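Local structure of putative prolyl-tRNA synthetase (Leishmania major, 5XIL) at residues Q292-P297 against R329-L334; A314-L319 against V356-R361; R366-A371 against V381-Q386. The protein probably catalyses ATP-dependent attachment of L-proline to tRNA(Pro), this chain holding its synthetase core, anticodon-binding and zinc-binding C-terminal parts. All blocks are in the same frame, centred on the assembly; numbering follows the deposited sequence.

All three contacts belong to the anticodon-binding domain and share its mixed sheet, whose strands run in the order 330-332, 293-297, 354-358, 367-372 and 378-382. Contact 1 pairs the first two of these strands, contact 2 lays helix 306-325 over the middle one, and contact 3 closes the hairpin at the other edge. Along the chain the segments of contacts 1 and 2 alternate, whereas contact 3 follows both. Centres of contacts 1 and 2 lie about 9 Å apart, those of 2 and 3 about 10 Å. Contact 2 touches both others, through backbone bonds of strand 354-358 to its two neighbours and through helix 306-325, which covers one face of the sheet; all three lie away from the magnesium and zinc sites.

Contact 1: Q292-P297 against R329-L334; sequences QVIIIP and RARCDL
Gln292 lays its amide over one face of the Arg329 guanidinium, where two parallel strands of the anticodon-binding domain begin side by side. Its CB rests 3.5 Å from Arg329 O. With CG beside the backbone N (chi1 -74°) and the chain extended beyond it, Gln292 CG passes 3.7 Å from Arg329 NH2. Gln292 CD then sits 3.5 Å above the Arg329 guanidinium plane, offset toward the rim, and the two flat groups are inclined by only 20°. Gln292 OE1 takes an almost straight hydrogen bond from Arg329 N, 2.9 Å away in the plane of the amide. Gln292 NE2 and Arg329 NH2 are both donors and do not bond each other; NE2 instead gives to Pro286 O, while Arg329 NE gives to Ala289 O. Two N-H groups grip Arg329 O, Gln292 N at 2.8 Å and Val293 N at 3.1 Å.

From there the regular parallel ladder takes over: Arg331 N to Val293 O, Ile295 N to Arg331 O and Asp333 N to Ile295 O. On one face Ile294 and Arg331 run alongside each other, Ile294 CD1 touching Arg331 CG at 3.6 Å. The guanidinium of Arg331 folds back so that its NH2 bonds Cys332 O. On the other face Ile295 CB meets Cys332 SG at 3.9 Å, next to Val293 and Ala330.

These strands and helix 306-325 between them make a beta-alpha-beta unit. The helix covers the face of Ile295 and Ala330 through Leu319 and Leu323, Trp347 of helix 340-350 covers Ile294 and Arg331, and strand 354-358 pairs with the other edge of strand 293-297.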
ATOM      1  N   GLN A 292      17.706   3.218 -10.179  1.00 11.13           N
ATOM      2  CA  GLN A 292      17.789   4.414 -11.022  1.00 11.16           C
ATOM      3  C   GLN A 292      19.185   4.511 -11.678  1.00 11.92           C
ATOM      4  O   GLN A 292      19.336   5.003 -12.801  1.00 12.62           O
ATOM      5  CB  GLN A 292      17.544   5.608 -10.150  1.00 11.37           C
ATOM      6  CG  GLN A 292      16.078   5.789  -9.731  1.00 11.12           C
ATOM      7  CD  GLN A 292      15.888   6.950  -8.792  1.00 12.14           C
ATOM      8  OE1 GLN A 292      16.638   7.125  -7.831  1.00 13.39           O
ATOM      9  NE2 GLN A 292      14.923   7.798  -9.091  1.00 12.24           N
ATOM     10  N   VAL A 293      20.173   4.021 -10.958  1.00 12.50           N
ATOM     11  CA  VAL A 293      21.574   4.058 -11.435  1.00 13.15           C
ATOM     12  C   VAL A 293      22.230   2.742 -11.177  1.00 11.71           C
ATOM     13  O   VAL A 293      22.233   2.238 -10.059  1.00 13.88           O
ATOM     14  CB  VAL A 293      22.389   5.159 -10.729  1.00 14.04           C
ATOM     15  CG1 VAL A 293      23.834   5.151 -11.237  1.00 15.93           C
ATOM     16  CG2 VAL A 293      21.713   6.510 -10.747  1.00 14.30           C
ATOM     17  N   ILE A 294      22.811   2.148 -12.206  1.00 11.44           N
ATOM     18  CA  ILE A 294      23.576   0.959 -12.041  1.00 12.87           C
ATOM     19  C   ILE A 294      25.066   1.317 -12.214  1.00 12.77           C
ATOM     20  O   ILE A 294      25.436   1.935 -13.154  1.00 15.03           O
ATOM     21  CB  ILE A 294      23.178  -0.154 -12.996  1.00 13.07           C
ATOM     22  CG1 ILE A 294      23.838  -1.504 -12.644  1.00 14.36           C
ATOM     23  CG2 ILE A 294      23.458   0.177 -14.442  1.00 13.83           C
ATOM     24  CD1 ILE A 294      23.289  -2.129 -11.413  1.00 15.18           C
ATOM     25  N   ILE A 295      25.881   0.803 -11.334  1.00 14.64           N
ATOM     26  CA  ILE A 295      27.370   1.051 -11.347  1.00 13.67           C
ATOM     27  C   ILE A 295      28.096  -0.253 -11.778  1.00 14.70           C
ATOM     28  O   ILE A 295      27.971  -1.279 -11.132  1.00 15.66           O
ATOM     29  CB  ILE A 295      27.832   1.496  -9.947  1.00 15.79           C
ATOM     30  CG1 ILE A 295      27.059   2.713  -9.465  1.00 15.43           C
ATOM     31  CG2 ILE A 295      29.362   1.710  -9.895  1.00 17.06           C
ATOM     32  CD1 ILE A 295      27.134   2.905  -7.967  1.00 15.58           C
ATOM     33  N   ILE A 296      28.843  -0.199 -12.878  1.00 15.70           N
ATOM     34  CA  ILE A 296      29.497  -1.353 -13.392  1.00 17.52           C
ATOM     35  C   ILE A 296      30.991  -1.031 -13.542  1.00 21.70           C
ATOM     36  O   ILE A 296      31.315  -0.067 -14.224  1.00 19.32           O
ATOM     37  CB  ILE A 296      28.939  -1.692 -14.760  1.00 17.65           C
ATOM     38  CG1 ILE A 296      27.405  -1.876 -14.666  1.00 16.85           C
ATOM     39  CG2 ILE A 296      29.653  -2.900 -15.339  1.00 16.80           C
ATOM     40  CD1 ILE A 296      26.705  -2.076 -15.987  1.00 16.19           C
ATOM     41  N   PRO A 297      31.871  -1.846 -12.911  1.00 22.89           N
ATOM     42  CA  PRO A 297      33.304  -1.635 -13.049  1.00 24.62           C
ATOM     43  C   PRO A 297      33.777  -2.013 -14.472  1.00 23.95           C
ATOM     44  O   PRO A 297      33.254  -2.954 -15.133  1.00 23.10           O
ATOM     45  CB  PRO A 297      33.897  -2.508 -11.916  1.00 24.35           C
ATOM     46  CG  PRO A 297      32.972  -3.683 -11.917  1.00 25.72           C
ATOM     47  CD  PRO A 297      31.595  -3.053 -12.108  1.00 24.30           C
ATOM     48  N   ARG A 329      18.538   5.871  -6.009  1.00 13.86           N
ATOM     49  CA  ARG A 329      18.491   4.418  -5.926  1.00 13.31           C
ATOM     50  C   ARG A 329      19.597   3.844  -6.794  1.00 14.21           C
ATOM     51  O   ARG A 329      19.408   3.630  -7.992  1.00 13.26           O
ATOM     52  CB  ARG A 329      17.129   3.895  -6.387  1.00 13.06           C
ATOM     53  CG  ARG A 329      15.987   4.217  -5.437  1.00 13.35           C
ATOM     54  CD  ARG A 329      14.746   3.406  -5.770  1.00 14.98           C
ATOM     55  NE  ARG A 329      14.045   3.934  -6.938  1.00 12.84           N
ATOM     56  CZ  ARG A 329      13.423   5.108  -6.968  1.00 13.21           C
ATOM     57  NH1 ARG A 329      13.412   5.883  -5.892  1.00 13.87           N
ATOM     58  NH2 ARG A 329      12.811   5.509  -8.074  1.00 14.79           N
ATOM     59  N   ALA A 330      20.755   3.596  -6.191  1.00 15.26           N
ATOM     60  CA  ALA A 330      21.885   3.075  -6.948  1.00 14.53           C
ATOM     61  C   ALA A 330      22.207   1.682  -6.521  1.00 15.36           C
ATOM     62  O   ALA A 330      21.988   1.324  -5.368  1.00 15.74           O
ATOM     63  CB  ALA A 330      23.129   3.972  -6.769  1.00 16.08           C
ATOM     64  N   ARG A 331      22.800   0.929  -7.415  1.00 16.05           N
ATOM     65  CA  ARG A 331      23.376  -0.330  -7.068  1.00 19.80           C
ATOM     66  C   ARG A 331      24.511  -0.692  -7.971  1.00 19.02           C
ATOM     67  O   ARG A 331      24.637  -0.124  -9.042  1.00 16.66           O
ATOM     68  CB  ARG A 331      22.309  -1.390  -7.043  1.00 26.77           C
ATOM     69  CG  ARG A 331      21.644  -1.734  -8.283  1.00 31.24           C
ATOM     70  CD  ARG A 331      21.020  -3.120  -8.072  1.00 37.53           C
ATOM     71  NE  ARG A 331      22.078  -4.115  -8.181  1.00 42.62           N
ATOM     72  CZ  ARG A 331      21.890  -5.426  -8.199  1.00 49.66           C
ATOM     73  NH1 ARG A 331      20.653  -5.931  -8.120  1.00 47.11           N
ATOM     74  NH2 ARG A 331      22.955  -6.223  -8.300  1.00 53.00           N
ATOM     75  N   CYS A 332      25.348  -1.654  -7.532  1.00 19.56           N
ATOM     76  CA  CYS A 332      26.382  -2.218  -8.366  1.00 21.42           C
ATOM     77  C   CYS A 332      26.093  -3.553  -9.032  1.00 22.66           C
ATOM     78  O   CYS A 332      25.355  -4.341  -8.535  1.00 24.98           O
ATOM     79  CB  CYS A 332      27.646  -2.403  -7.523  1.00 23.59           C
ATOM     80  SG  CYS A 332      28.154  -0.881  -6.813  1.00 27.01           S
ATOM     81  N   ASP A 333      26.678  -3.787 -10.183  1.00 21.87           N
ATOM     82  CA  ASP A 333      26.659  -5.099 -10.789  1.00 22.62           C
ATOM     83  C   ASP A 333      28.130  -5.574 -10.840  1.00 23.96           C
ATOM     84  O   ASP A 333      28.881  -5.190 -11.747  1.00 22.89           O
ATOM     85  CB  ASP A 333      26.035  -5.105 -12.154  1.00 21.32           C
ATOM     86  CG  ASP A 333      25.748  -6.521 -12.648  1.00 25.97           C
ATOM     87  OD1 ASP A 333      26.421  -7.463 -12.150  1.00 26.71           O
ATOM     88  OD2 ASP A 333      24.844  -6.721 -13.486  1.00 26.79           O
ATOM     89  N   LEU A 334      28.524  -6.350  -9.847  1.00 28.45           N
ATOM     90  CA  LEU A 334      29.913  -6.874  -9.754  1.00 30.33           C
ATOM     91  C   LEU A 334      30.004  -8.362 -10.119  1.00 33.33           C
ATOM     92  O   LEU A 334      30.951  -9.056  -9.716  1.00 29.10           O
ATOM     93  CB  LEU A 334      30.451  -6.659  -8.342  1.00 32.16           C
ATOM     94  CG  LEU A 334      30.245  -5.242  -7.794  1.00 32.85           C
ATOM     95  CD1 LEU A 334      30.654  -5.172  -6.345  1.00 37.80           C
ATOM     96  CD2 LEU A 334      30.968  -4.191  -8.582  1.00 31.93           C
TER

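Contact 2: A314-L319 against V356-R361; sequences ASCWRL and VELGPR
Leu358 pushes its isobutyl end against the helix at Cys316, in the tight part of this contact. CG stands anti to the backbone N (chi1 -155°), which carries both methyl groups off the strand to the helix surface. Leu358 CD1 meets Cys316 SG at 3.8 Å. Close by, Leu319 and Val356 reach toward each other tip to tip, Leu319 CD2 being 3.8 Å from Val356 CG1. The same Leu319 CD2 comes only loosely to Leu358 CD1, at 4.4 Å. Ser315 OG lies 3.5 Å from both Leu358 CD1 and Leu358 CD2, but this holds for one of two conformers and is therefore uncertain; in it the hydroxyl is hydrogen-bonded to Leu312 O. No hydrogen bond crosses the contact: it is a buried, largely apolar seam between helix and sheet.

The outer side is different. Trp317 points away from the strand, and the exposed Arg318 likewise stays clear of it, folding a face of its guanidinium over Ser315 CA. Beyond Leu358 the chain departs through Gly359, the N-cap of helix 360-365, and exposed Pro360 and Arg361 do not meet the helix segment.

The axes of helix 314-319 and strand 356-358 are 10.1 Å apart, their directions 148° apart, closer to antiparallel than to perpendicular, as helix 306-325 lies across one face of the sheet. Beside this seam Ile295 and Pro297 of strand 293-297 cover Cys316, and on the other flank Leu368 of strand 367-372 and Trp383 pack on Leu319.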
ATOM      1  N   ALA A 314      35.972  -1.511  -4.465  1.00 29.83           N
ATOM      2  CA  ALA A 314      35.667  -0.740  -3.285  1.00 28.30           C
ATOM      3  C   ALA A 314      35.101   0.643  -3.618  1.00 27.30           C
ATOM      4  O   ALA A 314      34.231   1.154  -2.918  1.00 24.05           O
ATOM      5  CB  ALA A 314      36.922  -0.570  -2.438  1.00 29.67           C
ATOM      6  N   SER A 315      35.667   1.269  -4.634  1.00 24.33           N
ATOM      7  CA  SER A 315      35.178   2.557  -5.067  0.51 23.67           C
ATOM      8  C   SER A 315      33.724   2.428  -5.636  1.00 22.24           C
ATOM      9  O   SER A 315      32.930   3.345  -5.473  1.00 21.52           O
ATOM     10  CB  SER A 315      36.153   3.188  -6.071  0.51 23.40           C
ATOM     11  OG  SER A 315      35.994   2.662  -7.380  0.51 22.71           O
ATOM     12  N   CYS A 316      33.386   1.296  -6.263  1.00 21.13           N
ATOM     13  CA  CYS A 316      32.016   1.075  -6.733  1.00 22.29           C
ATOM     14  C   CYS A 316      31.030   1.036  -5.572  1.00 24.26           C
ATOM     15  O   CYS A 316      30.010   1.693  -5.567  1.00 21.05           O
ATOM     16  CB  CYS A 316      31.929  -0.212  -7.526  1.00 23.81           C
ATOM     17  SG  CYS A 316      32.724  -0.185  -9.135  1.00 25.45           S
ATOM     18  N   TRP A 317      31.397   0.303  -4.542  1.00 24.19           N
ATOM     19  CA  TRP A 317      30.614   0.213  -3.340  1.00 23.29           C
ATOM     20  C   TRP A 317      30.508   1.567  -2.683  1.00 20.66           C
ATOM     21  O   TRP A 317      29.509   1.940  -2.216  1.00 19.14           O
ATOM     22  CB  TRP A 317      31.261  -0.757  -2.353  1.00 29.18           C
ATOM     23  CG  TRP A 317      31.115  -2.190  -2.679  1.00 37.93           C
ATOM     24  CD1 TRP A 317      32.094  -3.104  -2.709  1.00 42.72           C
ATOM     25  CD2 TRP A 317      29.907  -2.884  -2.990  1.00 50.58           C
ATOM     26  NE1 TRP A 317      31.596  -4.334  -3.015  1.00 48.06           N
ATOM     27  CE2 TRP A 317      30.248  -4.226  -3.202  1.00 52.80           C
ATOM     28  N   ARG A 318      31.595   2.289  -2.645  1.00 19.84           N
ATOM     29  CA  ARG A 318      31.545   3.576  -2.028  1.00 20.90           C
ATOM     30  C   ARG A 318      30.608   4.527  -2.756  1.00 18.71           C
ATOM     31  O   ARG A 318      29.916   5.346  -2.147  1.00 18.94           O
ATOM     32  CB  ARG A 318      32.951   4.172  -2.009  1.00 23.65           C
ATOM     33  CG  ARG A 318      33.035   5.545  -1.391  1.00 27.28           C
ATOM     34  CD  ARG A 318      34.491   5.818  -0.988  1.00 32.11           C
ATOM     35  NE  ARG A 318      35.422   6.007  -2.131  1.00 35.44           N
ATOM     36  CZ  ARG A 318      36.367   5.149  -2.557  1.00 40.98           C
ATOM     37  NH1 ARG A 318      36.569   3.957  -1.976  1.00 41.19           N
ATOM     38  NH2 ARG A 318      37.145   5.492  -3.599  1.00 48.84           N
ATOM     39  N   LEU A 319      30.699   4.507  -4.054  1.00 18.56           N
ATOM     40  CA  LEU A 319      29.833   5.335  -4.874  1.00 17.83           C
ATOM     41  C   LEU A 319      28.358   4.991  -4.640  1.00 17.07           C
ATOM     42  O   LEU A 319      27.516   5.854  -4.449  1.00 17.26           O
ATOM     43  CB  LEU A 319      30.240   5.219  -6.346  1.00 16.01           C
ATOM     44  CG  LEU A 319      29.299   5.990  -7.308  1.00 15.50           C
ATOM     45  CD1 LEU A 319      29.347   7.470  -6.968  1.00 16.45           C
ATOM     46  CD2 LEU A 319      29.614   5.829  -8.789  1.00 15.82           C
ATOM     47  N   VAL A 356      26.663   4.040 -14.771  1.00 13.92           N
ATOM     48  CA  VAL A 356      27.972   4.605 -14.404  1.00 15.13           C
ATOM     49  C   VAL A 356      28.975   3.508 -14.684  1.00 15.78           C
ATOM     50  O   VAL A 356      28.852   2.430 -14.157  1.00 17.37           O
ATOM     51  CB  VAL A 356      28.079   5.037 -12.917  1.00 15.45           C
ATOM     52  CG1 VAL A 356      29.564   5.372 -12.600  1.00 15.34           C
ATOM     53  CG2 VAL A 356      27.221   6.199 -12.572  1.00 16.24           C
ATOM     54  N   GLU A 357      29.937   3.803 -15.540  1.00 16.22           N
ATOM     55  CA  GLU A 357      31.005   2.910 -15.898  1.00 18.88           C
ATOM     56  C   GLU A 357      32.239   3.436 -15.153  1.00 21.32           C
ATOM     57  O   GLU A 357      32.611   4.596 -15.357  1.00 22.08           O
ATOM     58  CB  GLU A 357      31.221   2.970 -17.414  1.00 21.02           C
ATOM     59  CG  GLU A 357      29.957   2.795 -18.242  1.00 22.62           C
ATOM     60  CD  GLU A 357      30.087   3.096 -19.736  1.00 25.31           C
ATOM     61  OE1 GLU A 357      31.240   3.290 -20.220  1.00 26.25           O
ATOM     62  OE2 GLU A 357      29.042   3.130 -20.444  1.00 23.46           O
ATOM     63  N   LEU A 358      32.754   2.652 -14.214  1.00 22.65           N
ATOM     64  CA  LEU A 358      33.769   3.118 -13.270  1.00 22.88           C
ATOM     65  C   LEU A 358      35.028   2.274 -13.561  1.00 23.00           C
ATOM     66  O   LEU A 358      35.096   1.044 -13.327  1.00 24.07           O
ATOM     67  CB  LEU A 358      33.299   2.977 -11.847  1.00 25.40           C
ATOM     68  CG  LEU A 358      33.883   3.882 -10.785  1.00 29.17           C
ATOM     69  CD1 LEU A 358      33.323   3.604  -9.417  1.00 29.42           C
ATOM     70  CD2 LEU A 358      35.365   3.725 -10.657  1.00 29.72           C
ATOM     71  N   GLY A 359      35.949   2.916 -14.232  1.00 24.20           N
ATOM     72  CA  GLY A 359      37.241   2.319 -14.508  1.00 26.52           C
ATOM     73  C   GLY A 359      38.450   3.050 -13.921  1.00 25.49           C
ATOM     74  O   GLY A 359      38.338   4.033 -13.158  1.00 22.70           O
ATOM     75  N   PRO A 360      39.634   2.548 -14.272  1.00 26.29           N
ATOM     76  CA  PRO A 360      40.883   3.149 -13.735  1.00 27.48           C
ATOM     77  C   PRO A 360      40.940   4.679 -13.915  1.00 23.21           C
ATOM     78  O   PRO A 360      41.216   5.419 -12.949  1.00 26.57           O
ATOM     79  CB  PRO A 360      41.943   2.448 -14.554  1.00 28.61           C
ATOM     80  CG  PRO A 360      41.388   1.071 -14.780  1.00 29.48           C
ATOM     81  CD  PRO A 360      39.897   1.293 -15.003  1.00 28.33           C
ATOM     82  N   ARG A 361      40.607   5.168 -15.108  1.00 21.67           N
ATOM     83  CA  ARG A 361      40.663   6.597 -15.356  1.00 22.19           C
ATOM     84  C   ARG A 361      39.570   7.428 -14.655  1.00 23.07           C
ATOM     85  O   ARG A 361      39.763   8.598 -14.287  1.00 19.76           O
ATOM     86  CB  ARG A 361      40.737   6.915 -16.884  1.00 24.00           C
ATOM     87  CG  ARG A 361      41.997   6.419 -17.636  1.00 28.24           C
ATOM     88  CD  ARG A 361      43.356   6.639 -16.877  1.00 33.97           C
ATOM     89  NE  ARG A 361      43.708   8.051 -16.606  1.00 33.91           N
ATOM     90  CZ  ARG A 361      44.545   8.467 -15.639  1.00 35.50           C
ATOM     91  NH1 ARG A 361      45.130   7.590 -14.807  1.00 37.09           N
ATOM     92  NH2 ARG A 361      44.789   9.776 -15.475  1.00 30.59           N
TER

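Contact 3: R366-A371 against V381-Q386; sequences RSLAVA and VAWDAQ
Arg366 spreads its guanidinium flat over one face of the Trp383 indole, the planes 12° apart, at the open end of the beta hairpin formed by strands 367-372 and 378-382. This is a stacked cation-pi pair: Arg366 CZ stands 3.8 Å from the centroid of the Trp383 five-membered ring. The arginine chain, bent at chi2 and chi3, also brings Arg366 NE to Trp383 O at 3.1 Å, from above the carbonyl plane, and a water that donates to Trp383 O bonds weakly to NE. Bond and stack together fix the rotation of the guanidinium. Trp383 NE1 is satisfied by Glu322 of helix 306-325.

Leu368 CD2 packs obliquely on the indole, 3.6 Å from Trp383 CE3. Leu368 and Val381 form the hydrogen-bonded antiparallel pair, with Leu368 N to Val381 O at 2.7 Å and Val381 N to Leu368 O at 2.8 Å. Ser367 and Ala382 are the non-hydrogen-bonded pair beside it. Further along, Val370 CG2 meets Val381 CG2 at 3.7 Å, and helix 387-412 adds Leu394 against Val370.

At this open end one helix stops and another starts: Arg366 closes helix 360-365 in a Schellman motif, and ahead of helix 387-412 the carboxylate oxygen Asp384 OD1 accepts a capping bond from Gln386 N at 2.9 Å.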
ATOM      1  N   ARG A 366      38.632  11.209 -10.759  1.00 22.82           N
ATOM      2  CA  ARG A 366      37.474  11.565  -9.952  1.00 23.70           C
ATOM      3  C   ARG A 366      36.472  12.150 -10.932  1.00 20.63           C
ATOM      4  O   ARG A 366      36.098  13.319 -10.845  1.00 19.63           O
ATOM      5  CB  ARG A 366      37.848  12.597  -8.890  1.00 25.87           C
ATOM      6  CG  ARG A 366      38.701  12.044  -7.761  1.00 28.92           C
ATOM      7  CD  ARG A 366      38.081  10.791  -7.163  1.00 35.27           C
ATOM      8  NE  ARG A 366      36.957  11.104  -6.285  1.00 42.02           N
ATOM      9  CZ  ARG A 366      36.518  10.302  -5.321  1.00 39.99           C
ATOM     10  NH1 ARG A 366      37.107   9.134  -5.107  1.00 41.05           N
ATOM     11  NH2 ARG A 366      35.487  10.667  -4.570  1.00 36.07           N
ATOM     12  N   SER A 367      36.045  11.310 -11.868  1.00 19.53           N
ATOM     13  CA  SER A 367      35.138  11.715 -12.930  1.00 24.55           C
ATOM     14  C   SER A 367      34.383  10.507 -13.499  1.00 23.50           C
ATOM     15  O   SER A 367      34.964   9.652 -14.157  1.00 26.68           O
ATOM     16  CB  SER A 367      35.868  12.380 -14.077  1.00 28.89           C
ATOM     17  OG  SER A 367      34.970  12.803 -15.125  1.00 28.24           O
ATOM     18  N   LEU A 368      33.063  10.498 -13.282  1.00 20.61           N
ATOM     19  CA  LEU A 368      32.266   9.292 -13.600  1.00 19.58           C
ATOM     20  C   LEU A 368      31.788   9.371 -15.014  1.00 17.76           C
ATOM     21  O   LEU A 368      31.296  10.386 -15.426  1.00 18.35           O
ATOM     22  CB  LEU A 368      31.042   9.272 -12.668  1.00 19.89           C
ATOM     23  CG  LEU A 368      31.339   9.358 -11.162  1.00 22.35           C
ATOM     24  CD1 LEU A 368      30.052   9.322 -10.389  1.00 24.95           C
ATOM     25  CD2 LEU A 368      32.291   8.232 -10.764  1.00 23.93           C
ATOM     26  N   ALA A 369      31.916   8.296 -15.759  1.00 17.17           N
ATOM     27  CA  ALA A 369      31.357   8.220 -17.072  1.00 16.73           C
ATOM     28  C   ALA A 369      29.915   7.694 -16.969  1.00 16.91           C
ATOM     29  O   ALA A 369      29.717   6.577 -16.531  1.00 16.19           O
ATOM     30  CB  ALA A 369      32.154   7.258 -17.912  1.00 18.04           C
ATOM     31  N   VAL A 370      28.971   8.476 -17.430  1.00 17.19           N
ATOM     32  CA  VAL A 370      27.550   8.210 -17.228  1.00 16.24           C
ATOM     33  C   VAL A 370      26.921   8.083 -18.590  1.00 16.87           C
ATOM     34  O   VAL A 370      27.084   8.932 -19.420  1.00 17.71           O
ATOM     35  CB  VAL A 370      26.881   9.341 -16.467  1.00 17.29           C
ATOM     36  CG1 VAL A 370      25.378   9.044 -16.261  1.00 18.80           C
ATOM     37  CG2 VAL A 370      27.542   9.539 -15.148  1.00 18.49           C
ATOM     38  N   ALA A 371      26.271   6.959 -18.824  1.00 14.03           N
ATOM     39  CA  ALA A 371      25.579   6.711 -20.050  1.00 14.00           C
ATOM     40  C   ALA A 371      24.082   6.842 -19.753  1.00 14.19           C
ATOM     41  O   ALA A 371      23.585   6.120 -18.852  1.00 12.47           O
ATOM     42  CB  ALA A 371      25.869   5.277 -20.457  1.00 13.27           C
ATOM     43  N   VAL A 381      30.555  13.086 -15.030  1.00 19.38           N
ATOM     44  CA  VAL A 381      30.076  13.727 -13.825  1.00 19.60           C
ATOM     45  C   VAL A 381      31.157  13.664 -12.760  1.00 17.28           C
ATOM     46  O   VAL A 381      31.638  12.588 -12.421  1.00 16.05           O
ATOM     47  CB  VAL A 381      28.799  13.053 -13.300  1.00 19.76           C
ATOM     48  CG1 VAL A 381      28.402  13.675 -11.973  1.00 21.14           C
ATOM     49  CG2 VAL A 381      27.691  13.184 -14.329  1.00 22.73           C
ATOM     50  N   ALA A 382      31.492  14.817 -12.192  1.00 20.07           N
ATOM     51  CA  ALA A 382      32.556  14.902 -11.149  1.00 18.26           C
ATOM     52  C   ALA A 382      32.195  14.060  -9.945  1.00 18.39           C
ATOM     53  O   ALA A 382      31.010  14.045  -9.486  1.00 19.79           O
ATOM     54  CB  ALA A 382      32.757  16.371 -10.739  1.00 20.16           C
ATOM     55  N   TRP A 383      33.186  13.342  -9.402  1.00 17.76           N
ATOM     56  CA  TRP A 383      32.995  12.542  -8.248  1.00 18.75           C
ATOM     57  C   TRP A 383      33.542  13.236  -7.040  1.00 22.75           C
ATOM     58  O   TRP A 383      34.774  13.277  -6.850  1.00 19.76           O
ATOM     59  CB  TRP A 383      33.614  11.191  -8.443  1.00 18.93           C
ATOM     60  CG  TRP A 383      33.294  10.224  -7.364  1.00 20.06           C
ATOM     61  CD1 TRP A 383      32.451  10.389  -6.304  1.00 21.58           C
ATOM     62  CD2 TRP A 383      33.791   8.912  -7.259  1.00 22.03           C
ATOM     63  NE1 TRP A 383      32.428   9.276  -5.534  1.00 20.82           N
ATOM     64  CE2 TRP A 383      33.203   8.329  -6.123  1.00 22.90           C
ATOM     65  CE3 TRP A 383      34.668   8.164  -8.023  1.00 24.80           C
ATOM     66  CZ2 TRP A 383      33.519   7.048  -5.686  1.00 28.81           C
ATOM     67  CZ3 TRP A 383      34.934   6.880  -7.641  1.00 31.38           C
ATOM     68  CH2 TRP A 383      34.376   6.332  -6.463  1.00 28.93           C
ATOM     69  N   ASP A 384      32.626  13.796  -6.271  1.00 20.75           N
ATOM     70  CA  ASP A 384      32.915  14.675  -5.143  1.00 25.38           C
ATOM     71  C   ASP A 384      31.642  14.806  -4.303  1.00 23.85           C
ATOM     72  O   ASP A 384      30.688  14.011  -4.480  1.00 21.18           O
ATOM     73  CB  ASP A 384      33.489  16.027  -5.633  1.00 25.09           C
ATOM     74  CG  ASP A 384      32.547  16.767  -6.600  1.00 27.26           C
ATOM     75  OD1 ASP A 384      31.290  16.731  -6.452  1.00 24.48           O
ATOM     76  OD2 ASP A 384      33.078  17.392  -7.500  1.00 27.15           O
ATOM     77  N   ALA A 385      31.629  15.754  -3.367  1.00 21.38           N
ATOM     78  CA  ALA A 385      30.508  16.018  -2.470  1.00 21.63           C
ATOM     79  C   ALA A 385      29.161  16.330  -3.197  1.00 18.83           C
ATOM     80  O   ALA A 385      28.090  16.198  -2.611  1.00 19.01           O
ATOM     81  CB  ALA A 385      30.840  17.175  -1.518  1.00 23.20           C
ATOM     82  N   GLN A 386      29.262  16.804  -4.410  1.00 17.05           N
ATOM     83  CA  GLN A 386      28.094  17.247  -5.171  1.00 19.77           C
ATOM     84  C   GLN A 386      27.504  16.141  -6.037  1.00 17.75           C
ATOM     85  O   GLN A 386      26.444  16.354  -6.662  1.00 18.18           O
ATOM     86  CB  GLN A 386      28.462  18.380  -6.106  1.00 20.34           C
ATOM     87  CG  GLN A 386      28.493  19.718  -5.427  1.00 24.44           C
ATOM     88  CD  GLN A 386      29.738  19.874  -4.570  1.00 23.95           C
ATOM     89  OE1 GLN A 386      30.866  19.632  -5.036  1.00 25.03           O
ATOM     90  NE2 GLN A 386      29.548  20.282  -3.337  1.00 26.09           N
TER
HETATM   91  O   HOH W   1      36.882  13.888  -5.473  1.00 34.66           O